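Local coordinates for UPF0147 protein Ta0600 (Thermoplasma acidophilum DSM 1728, PDB 2QSB) that is of unknown function and belongs to the uncharacterised UPF0147 family, folding as a compact single-chain four-helix bundle, at residues Glu14-Leu19 against Ala41-Glu46. Sequence-based numbering, arbitrary orientation.
Sequences EVMYLL and AKLSQE
Met16, on helix 6-23, and Leu43, on helix 30-43, bring the two backbones to their nearest approach here, CA to CA 8.1 Å. These are the first two helices of a four-helix bundle, and the contact between them is made entirely by side chains. Leu43 makes the central contact: its side chain points at the facing helix, and its CD1 rests against a pair of methyls, Val15 CG1 and Leu19 CD1, which come from residues one helical turn apart and also touch each other. Val15 CG1 lies 3.6 Å from Leu43 CD1. The branch is aimed by a chi1 of 165°, which sets CG1 opposite the backbone N. Leu19 closes in on the same methyl, its CD1 lying 3.7 Å from Leu43 CD1. Both side chains cross that of Leu43 at roughly a right angle, and all three are buried. Further out, Leu43 also touches Val57 of helix 50-65, while Val15 reaches Lys84 of helix 72-88, so this small apolar cluster ties into the other two helices.

Met16, a selenomethionine, covers the flank. Its CB does not head straight for the other helix, but bends at chi2 (-64°) and chi3 (-62°) carry the end of the chain across. There it runs antiparallel to the Leu43 side chain, with SE 3.9 Å from Leu43 CB. The next residue, Ser44, is exposed to solvent; its OG is hydrogen-bonded back to the Lys40 carbonyl O, and the meeting with Met16 is plain van der Waals contact, CE lying 3.6 Å from Ser44 OG.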
loop_
_atom_site.group_PDB
_atom_site.type_symbol
_atom_site.label_atom_id
_atom_site.label_comp_id
_atom_site.label_asym_id
_atom_site.label_seq_id
_atom_site.Cartn_x
_atom_site.Cartn_y
_atom_site.Cartn_z
ATOM N N GLU A 14 3.631 -5.327 8.337
ATOM C CA GLU A 14 4.588 -5.063 7.272
ATOM C C GLU A 14 4.013 -4.088 6.249
ATOM O O GLU A 14 4.722 -3.173 5.814
ATOM C CB GLU A 14 4.960 -6.405 6.600
ATOM C CG GLU A 14 5.775 -7.327 7.501
ATOM C CD GLU A 14 5.772 -8.792 7.094
ATOM O OE1 GLU A 14 5.115 -9.233 6.120
ATOM O OE2 GLU A 14 6.453 -9.543 7.810
ATOM N N VAL A 15 2.739 -4.250 5.891
ATOM C CA VAL A 15 2.113 -3.324 4.946
ATOM C C VAL A 15 2.132 -1.901 5.502
ATOM O O VAL A 15 2.437 -0.961 4.770
ATOM C CB VAL A 15 0.681 -3.799 4.597
ATOM C CG1 VAL A 15 -0.118 -2.699 3.916
ATOM C CG2 VAL A 15 0.747 -5.062 3.734
HETATM N N MSE A 16 1.795 -1.735 6.785
HETATM C CA MSE A 16 1.783 -0.378 7.356
HETATM C C MSE A 16 3.162 0.241 7.349
HETATM O O MSE A 16 3.313 1.412 6.999
HETATM C CB MSE A 16 1.200 -0.432 8.764
HETATM C CG MSE A 16 -0.312 -0.672 8.815
HETATM SE SE MSE A 16 -1.398 0.767 8.015
HETATM C CE MSE A 16 -0.863 2.146 9.199
ATOM N N TYR A 17 4.173 -0.542 7.715
ATOM C CA TYR A 17 5.541 -0.038 7.725
ATOM C C TYR A 17 5.985 0.324 6.301
ATOM O O TYR A 17 6.537 1.407 6.064
ATOM C CB TYR A 17 6.474 -1.118 8.294
ATOM C CG TYR A 17 7.923 -0.803 8.058
ATOM C CD1 TYR A 17 8.565 0.229 8.740
ATOM C CD2 TYR A 17 8.632 -1.497 7.094
ATOM C CE1 TYR A 17 9.903 0.528 8.485
ATOM C CE2 TYR A 17 9.952 -1.208 6.842
ATOM C CZ TYR A 17 10.575 -0.205 7.534
ATOM O OH TYR A 17 11.896 0.086 7.247
ATOM N N LEU A 18 5.716 -0.564 5.337
ATOM C CA LEU A 18 6.156 -0.307 3.975
ATOM C C LEU A 18 5.415 0.880 3.361
ATOM O O LEU A 18 6.019 1.654 2.603
ATOM C CB LEU A 18 5.977 -1.558 3.108
ATOM C CG LEU A 18 6.890 -2.743 3.465
ATOM C CD1 LEU A 18 6.458 -3.971 2.677
ATOM C CD2 LEU A 18 8.371 -2.429 3.204
ATOM N N LEU A 19 4.116 1.037 3.645
ATOM C CA LEU A 19 3.397 2.217 3.161
ATOM C C LEU A 19 3.921 3.464 3.802
ATOM O O LEU A 19 4.019 4.506 3.142
ATOM C CB LEU A 19 1.900 2.074 3.449
ATOM C CG LEU A 19 1.162 1.156 2.480
ATOM C CD1 LEU A 19 -0.220 0.891 3.035
ATOM C CD2 LEU A 19 1.065 1.801 1.098
ATOM N N ALA A 41 -4.062 5.571 5.751
ATOM C CA ALA A 41 -5.234 6.083 6.433
ATOM C C ALA A 41 -6.433 5.170 6.219
ATOM O O ALA A 41 -7.166 4.903 7.150
ATOM C CB ALA A 41 -5.551 7.531 6.011
ATOM N N LYS A 42 -6.620 4.667 5.002
ATOM C CA LYS A 42 -7.727 3.779 4.716
ATOM C C LYS A 42 -7.601 2.481 5.512
ATOM O O LYS A 42 -8.589 1.995 6.071
ATOM C CB LYS A 42 -7.792 3.512 3.200
ATOM C CG LYS A 42 -8.917 2.596 2.770
ATOM C CD LYS A 42 -10.288 3.178 3.151
ATOM C CE LYS A 42 -11.363 2.697 2.252
ATOM N NZ LYS A 42 -12.645 3.344 2.652
ATOM N N LEU A 43 -6.399 1.911 5.540
ATOM C CA LEU A 43 -6.184 0.683 6.311
ATOM C C LEU A 43 -6.410 0.902 7.801
ATOM O O LEU A 43 -6.677 -0.051 8.525
ATOM C CB LEU A 43 -4.759 0.171 6.096
ATOM C CG LEU A 43 -4.526 -0.428 4.719
ATOM C CD1 LEU A 43 -3.097 -0.872 4.606
ATOM C CD2 LEU A 43 -5.411 -1.623 4.432
ATOM N N SER A 44 -6.309 2.159 8.246
ATOM C CA SER A 44 -6.490 2.520 9.650
ATOM C C SER A 44 -7.945 2.856 10.003
ATOM O O SER A 44 -8.207 3.280 11.125
ATOM C CB SER A 44 -5.596 3.715 9.972
ATOM O OG SER A 44 -4.235 3.337 9.847
ATOM N N GLN A 45 -8.861 2.739 9.029
ATOM C CA GLN A 45 -10.290 3.082 9.215
ATOM C C GLN A 45 -10.929 1.895 9.908
ATOM O O GLN A 45 -11.520 1.013 9.282
ATOM C CB GLN A 45 -11.014 3.413 7.902
ATOM C CG GLN A 45 -10.629 4.743 7.225
ATOM C CD GLN A 45 -11.010 6.041 7.992
ATOM O OE1 GLN A 45 -10.499 7.136 7.687
ATOM N NE2 GLN A 45 -11.884 5.920 8.972
ATOM N N GLU A 46 -10.785 1.886 11.238
ATOM C CA GLU A 46 -11.064 0.715 12.069
ATOM C C GLU A 46 -12.587 0.427 12.173
ATOM O O GLU A 46 -12.976 -0.624 12.662
ATOM C CB GLU A 46 -10.314 0.832 13.446
ATOM C CG GLU A 46 -8.715 0.782 13.344
ATOM C CD GLU A 46 -7.922 0.998 14.673
ATOM O OE1 GLU A 46 -8.457 1.559 15.644
ATOM O OE2 GLU A 46 -6.735 0.608 14.747
#